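Local coordinates for protein TRAP dicarboxylate transporter, DctP subunit (PDB 4OVS) that binds succinate in the periplasm as the solute-binding subunit of a TRAP transporter and probably hands the dicarboxylate to its membrane partners, at residues A[124-127]-A[128-131]; A[312-315]-A[316-319]. All blocks are in the same frame, centred on the assembly; numbering follows the deposited sequence.

Interaction 1: A[124-127]-A[128-131]; sequences VGQI and LKDK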
ATOM      1  N   VAL A 124      -2.926  -7.290 -17.127  1.00 37.37           N
ATOM      2  CA  VAL A 124      -1.749  -6.632 -16.545  1.00 35.78           C
ATOM      3  C   VAL A 124      -1.485  -7.136 -15.139  1.00 37.13           C
ATOM      4  O   VAL A 124      -0.350  -7.479 -14.793  1.00 37.06           O
ATOM      5  CB  VAL A 124      -1.903  -5.111 -16.558  1.00 37.20           C
ATOM      6  CG1 VAL A 124      -0.853  -4.451 -15.722  1.00 41.12           C
ATOM      7  CG2 VAL A 124      -1.832  -4.599 -17.984  1.00 40.69           C
ATOM      8  N   GLY A 125      -2.530  -7.190 -14.321  1.00 32.05           N
ATOM      9  CA  GLY A 125      -2.393  -7.795 -13.014  1.00 31.15           C
ATOM     10  C   GLY A 125      -1.669  -9.129 -13.089  1.00 33.01           C
ATOM     11  O   GLY A 125      -0.796  -9.408 -12.278  1.00 28.78           O
ATOM     12  N   GLN A 126      -2.025  -9.967 -14.064  1.00 28.93           N
ATOM     13  CA  GLN A 126      -1.444 -11.317 -14.125  1.00 31.64           C
ATOM     14  C   GLN A 126       0.016 -11.283 -14.557  1.00 27.07           C
ATOM     15  O   GLN A 126       0.832 -12.042 -14.050  1.00 29.13           O
ATOM     16  CB  GLN A 126      -2.239 -12.222 -15.062  1.00 32.09           C
ATOM     17  CG  GLN A 126      -1.773 -13.665 -15.040  1.00 31.71           C
ATOM     18  CD  GLN A 126      -2.017 -14.325 -13.701  1.00 31.60           C
ATOM     19  OE1 GLN A 126      -3.146 -14.384 -13.212  1.00 35.41           O
ATOM     20  NE2 GLN A 126      -0.946 -14.786 -13.075  1.00 36.22           N
ATOM     21  N   ILE A 127       0.343 -10.383 -15.478  1.00 27.91           N
ATOM     22  CA  ILE A 127       1.718 -10.234 -15.933  1.00 28.99           C
ATOM     23  C   ILE A 127       2.624  -9.889 -14.760  1.00 33.55           C
ATOM     24  O   ILE A 127       3.714 -10.437 -14.639  1.00 31.39           O
ATOM     25  CB  ILE A 127       1.835  -9.152 -16.985  1.00 30.67           C
ATOM     26  CG1 ILE A 127       1.449  -9.705 -18.355  1.00 38.19           C
ATOM     27  CG2 ILE A 127       3.269  -8.619 -17.043  1.00 36.22           C
ATOM     28  CD1 ILE A 127       1.034  -8.618 -19.359  1.00 39.08           C
ATOM     29  N   LEU A 128       2.188  -8.977 -13.888  1.00 34.33           N
ATOM     30  CA  LEU A 128       3.036  -8.593 -12.740  1.00 28.13           C
ATOM     31  C   LEU A 128       3.093  -9.687 -11.657  1.00 33.15           C
ATOM     32  O   LEU A 128       4.133  -9.913 -11.072  1.00 32.51           O
ATOM     33  CB  LEU A 128       2.611  -7.255 -12.170  1.00 33.09           C
ATOM     34  CG  LEU A 128       2.969  -6.233 -13.246  1.00 38.35           C
ATOM     35  CD1 LEU A 128       1.996  -5.128 -13.249  1.00 40.63           C
ATOM     36  CD2 LEU A 128       4.361  -5.708 -13.083  1.00 39.22           C
ATOM     37  N   LYS A 129       1.993 -10.382 -11.405  1.00 27.25           N
ATOM     38  CA  LYS A 129       2.059 -11.553 -10.525  1.00 33.69           C
ATOM     39  C   LYS A 129       3.130 -12.529 -11.036  1.00 34.43           C
ATOM     40  O   LYS A 129       3.924 -13.077 -10.282  1.00 33.32           O
ATOM     41  CB  LYS A 129       0.715 -12.305 -10.493  1.00 30.79           C
ATOM     42  CG  LYS A 129      -0.422 -11.620  -9.788  1.00 33.00           C
ATOM     43  CD  LYS A 129      -1.565 -12.583  -9.571  1.00 29.34           C
ATOM     44  CE  LYS A 129      -2.739 -11.886  -8.966  1.00 34.52           C
ATOM     45  NZ  LYS A 129      -3.883 -12.809  -8.648  1.00 35.20           N
ATOM     46  N   ASP A 130       3.108 -12.780 -12.336  1.00 36.88           N
ATOM     47  CA  ASP A 130       3.975 -13.812 -12.890  1.00 36.88           C
ATOM     48  C   ASP A 130       5.444 -13.449 -12.678  1.00 35.78           C
ATOM     49  O   ASP A 130       6.294 -14.310 -12.432  1.00 30.68           O
ATOM     50  CB  ASP A 130       3.670 -14.046 -14.374  1.00 32.82           C
ATOM     51  CG  ASP A 130       2.356 -14.796 -14.594  1.00 37.57           C
ATOM     52  OD1 ASP A 130       1.718 -15.267 -13.613  1.00 34.59           O
ATOM     53  OD2 ASP A 130       1.968 -14.944 -15.777  1.00 45.42           O
ATOM     54  N   LYS A 131       5.734 -12.165 -12.753  1.00 35.69           N
ATOM     55  CA  LYS A 131       7.095 -11.672 -12.531  1.00 39.39           C
ATOM     56  C   LYS A 131       7.561 -11.884 -11.092  1.00 37.07           C
ATOM     57  O   LYS A 131       8.709 -12.204 -10.840  1.00 35.60           O
ATOM     58  CB  LYS A 131       7.178 -10.189 -12.897  1.00 39.12           C
ATOM     59  CG  LYS A 131       6.953  -9.947 -14.390  1.00 40.68           C
ATOM     60  CD  LYS A 131       7.210  -8.499 -14.796  1.00 38.46           C
ATOM     61  CE  LYS A 131       7.015  -8.294 -16.281  1.00 40.06           C
ATOM     62  NZ  LYS A 131       8.268  -8.580 -17.001  1.00 42.41           N
TER
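Gln126 and Asp130 meet one helical turn apart because of two torsions: CG of Gln126 stands opposite its own backbone N (chi1 -174°) and the chain then bends at chi2 (66°), which turns the amide forward along the helix, toward Asp130, while Asp130 carries its carboxylate beside its own N. NE2 of Gln126 gives a hydrogen bond of 2.8 Å to OD1 of Asp130. The acceptor lies almost in the plane of the amide, yet the N-H comes in from above the carboxylate plane, the two flat groups being turned 44° against each other. This i to i+4 bridge sits on an exposed face of the helix and joins an uncharged donor to an acid.

Underneath runs the regular alpha-helical bonding. Leu128 N reaches Val124 O at 3.1 Å, and Lys129 N meets Gly125 O at 3.1 Å; Asp130 N to Gln126 O follows at 2.9 Å, and the bond from Lys131 N to Ile127 O is longer, 3.3 Å.

On the buried side Val124 and Leu128 lie alongside each other, CG1 of Val124 3.8 Å from CD1 of Leu128. Cutting Leu128 back to an alanine would probably open a gap between Val124 and Phe104, both of which the leucine now touches. Ile127 and Lys131 also run side by side, with CG2 of Ile127 3.8 Å from CE of Lys131, whose NZ goes on to a salt bridge with Glu100.

The hydroxyl of Tyr142, on strand 137-152, is hydrogen-bonded to Gly125 O, and NZ of Lys129 is hydrogen-bonded to Leu140 O, on the same strand. Helix 123-134 is thus held between that strand, the loop carrying Glu100 to Phe104, and helix 317-330, which touches Val124.

Interaction 2: A[312-315]-A[316-319]; sequences IYPQ and FYKT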
ATOM      1  N   ILE A 312       6.598  12.806 -15.530  1.00 44.08           N
ATOM      2  CA  ILE A 312       7.652  11.869 -15.183  1.00 43.72           C
ATOM      3  C   ILE A 312       7.569  10.525 -15.955  1.00 43.37           C
ATOM      4  O   ILE A 312       8.519   9.732 -15.920  1.00 43.26           O
ATOM      5  CB  ILE A 312       7.640  11.575 -13.676  1.00 42.90           C
ATOM      6  CG1 ILE A 312       6.499  10.621 -13.313  1.00 41.91           C
ATOM      7  CG2 ILE A 312       7.516  12.888 -12.843  1.00 43.24           C
ATOM      8  CD1 ILE A 312       6.530  10.175 -11.863  1.00 41.13           C
ATOM      9  N   TYR A 313       6.444  10.254 -16.617  1.00 43.23           N
ATOM     10  CA  TYR A 313       6.211   8.910 -17.181  1.00 42.80           C
ATOM     11  C   TYR A 313       7.352   8.468 -18.122  1.00 43.44           C
ATOM     12  O   TYR A 313       7.807   7.320 -18.064  1.00 43.04           O
ATOM     13  CB  TYR A 313       4.873   8.832 -17.935  1.00 42.80           C
ATOM     14  CG  TYR A 313       3.596   8.660 -17.110  1.00 41.94           C
ATOM     15  CD1 TYR A 313       3.483   9.150 -15.819  1.00 41.49           C
ATOM     16  CD2 TYR A 313       2.488   8.031 -17.663  1.00 42.69           C
ATOM     17  CE1 TYR A 313       2.286   9.001 -15.085  1.00 40.77           C
ATOM     18  CE2 TYR A 313       1.311   7.881 -16.950  1.00 42.40           C
ATOM     19  CZ  TYR A 313       1.208   8.373 -15.665  1.00 40.50           C
ATOM     20  OH  TYR A 313       0.012   8.189 -14.982  1.00 39.83           O
ATOM     21  N   PRO A 314       7.800   9.361 -19.016  1.00 44.49           N
ATOM     22  CA  PRO A 314       8.789   8.887 -19.991  1.00 45.15           C
ATOM     23  C   PRO A 314      10.108   8.417 -19.387  1.00 45.01           C
ATOM     24  O   PRO A 314      10.761   7.544 -19.940  1.00 45.17           O
ATOM     25  CB  PRO A 314       8.997  10.104 -20.884  1.00 46.34           C
ATOM     26  CG  PRO A 314       7.666  10.770 -20.879  1.00 46.26           C
ATOM     27  CD  PRO A 314       7.141  10.598 -19.469  1.00 45.16           C
ATOM     28  N   GLN A 315      10.500   8.986 -18.265  1.00 45.83           N
ATOM     29  CA  GLN A 315      11.680   8.523 -17.543  1.00 48.57           C
ATOM     30  C   GLN A 315      11.613   7.011 -17.288  1.00 49.83           C
ATOM     31  O   GLN A 315      12.640   6.376 -17.051  1.00 49.10           O
ATOM     32  CB  GLN A 315      11.775   9.228 -16.180  1.00 50.62           C
ATOM     33  CG  GLN A 315      11.638  10.749 -16.221  1.00 53.10           C
ATOM     34  CD  GLN A 315      11.853  11.361 -14.856  1.00 50.14           C
ATOM     35  OE1 GLN A 315      12.463  10.743 -13.977  1.00 52.83           O
ATOM     36  NE2 GLN A 315      11.335  12.559 -14.659  1.00 45.88           N
ATOM     37  N   PHE A 316      10.403   6.443 -17.329  1.00 43.27           N
ATOM     38  CA  PHE A 316      10.184   5.069 -16.901  1.00 44.34           C
ATOM     39  C   PHE A 316       9.735   4.093 -18.012  1.00 46.86           C
ATOM     40  O   PHE A 316       9.426   2.928 -17.728  1.00 44.44           O
ATOM     41  CB  PHE A 316       9.171   5.062 -15.745  1.00 41.36           C
ATOM     42  CG  PHE A 316       9.650   5.792 -14.545  1.00 41.25           C
ATOM     43  CD1 PHE A 316      10.459   5.164 -13.629  1.00 44.09           C
ATOM     44  CD2 PHE A 316       9.338   7.126 -14.357  1.00 42.56           C
ATOM     45  CE1 PHE A 316      10.935   5.853 -12.514  1.00 44.46           C
ATOM     46  CE2 PHE A 316       9.804   7.822 -13.245  1.00 44.33           C
ATOM     47  CZ  PHE A 316      10.597   7.184 -12.322  1.00 44.90           C
ATOM     48  N   TYR A 317       9.686   4.560 -19.255  1.00 43.21           N
ATOM     49  CA  TYR A 317       9.414   3.678 -20.399  1.00 45.52           C
ATOM     50  C   TYR A 317      10.434   2.542 -20.484  1.00 47.24           C
ATOM     51  O   TYR A 317      10.110   1.420 -20.886  1.00 45.08           O
ATOM     52  CB  TYR A 317       9.459   4.468 -21.709  1.00 45.24           C
ATOM     53  CG  TYR A 317       8.294   5.416 -21.923  1.00 48.12           C
ATOM     54  CD1 TYR A 317       7.272   5.532 -20.983  1.00 49.46           C
ATOM     55  CD2 TYR A 317       8.222   6.203 -23.068  1.00 45.91           C
ATOM     56  CE1 TYR A 317       6.213   6.400 -21.198  1.00 46.77           C
ATOM     57  CE2 TYR A 317       7.175   7.053 -23.288  1.00 45.99           C
ATOM     58  CZ  TYR A 317       6.172   7.149 -22.359  1.00 48.76           C
ATOM     59  OH  TYR A 317       5.131   8.011 -22.591  1.00 50.63           O
ATOM     60  N   LYS A 318      11.673   2.831 -20.111  1.00 54.32           N
ATOM     61  CA  LYS A 318      12.721   1.843 -20.224  1.00 52.83           C
ATOM     62  C   LYS A 318      12.562   0.715 -19.210  1.00 54.15           C
ATOM     63  O   LYS A 318      12.645  -0.459 -19.571  1.00 54.68           O
ATOM     64  CB  LYS A 318      14.079   2.518 -20.078  1.00 59.46           C
ATOM     65  CG  LYS A 318      15.258   1.582 -20.099  1.00 63.68           C
ATOM     66  CD  LYS A 318      16.524   2.360 -19.787  1.00 65.30           C
ATOM     67  CE  LYS A 318      16.940   3.246 -20.949  1.00 64.77           C
ATOM     68  NZ  LYS A 318      17.470   2.424 -22.058  1.00 69.09           N
ATOM     69  N   THR A 319      12.301   1.060 -17.951  1.00 42.23           N
ATOM     70  CA  THR A 319      12.338   0.059 -16.890  1.00 42.80           C
ATOM     71  C   THR A 319      10.967  -0.539 -16.596  1.00 44.37           C
ATOM     72  O   THR A 319      10.887  -1.653 -16.092  1.00 48.67           O
ATOM     73  CB  THR A 319      12.908   0.656 -15.599  1.00 49.00           C
ATOM     74  OG1 THR A 319      12.239   1.893 -15.312  1.00 48.09           O
ATOM     75  CG2 THR A 319      14.396   0.923 -15.742  1.00 48.70           C
TER
HETATM   76  O   HOH W   1      13.479   3.474 -17.097  1.00 45.69           O
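Pro314 lies against Tyr317, its CA almost exactly over the middle of the phenol ring, 3.7 Å from the centroid and 8° off the ring normal: a CH-pi contact. The pyrrolidine and the phenol run the same way, with Pro314 CG 4.2 Å from Tyr317 CZ. Phe316 is buried more deeply. Its ring turns an edge to the backbone, CD2 being 3.1 Å from Ile312 O, while CE2 meets Ile312 CD1 at 4.3 Å. Val175 and Ala178 of helix 174-181 pack against the same phenylalanine, and the Tyr313 hydroxyl is hydrogen-bonded to Pro107 O.

The backbone here makes a short 3-10 turn leading into helix 317-330, the last helix of the chain: Tyr317 N bonds to Pro314 O at 3.2 Å, an i to i+3 link.

The solvent side is looser. Gln315, exposed and extended beyond CG, lays its amide alongside the Phe316 ring, the planes 14° apart, but OE1 comes no nearer than 4.0 Å to CE2. Beyond it, a water donates to Gln315 O and is hydrogen-bonded to Thr319 OG1 at 2.7 Å, linking the backbone carbonyl of Gln315 to the Thr319 hydroxyl one turn on.

How the interactions relate
Interactions 1 and 2 are separate local contacts that do not touch: their centres lie 19 Å apart and their nearest atoms about 7 Å. Helix 317-330 connects them. Interaction 2 sits at its start, and further along the same helix Leu324 and Lys327 pack on Val124 of interaction 1, while Ile325 touches both Tyr313 and Tyr317 of interaction 2. Relative to the succinate site they differ: the Lys129 side chain in interaction 1 is about 11 Å from that of Tyr236, a succinate-binding residue, whereas 312-319 lies away from the annotated binding residues.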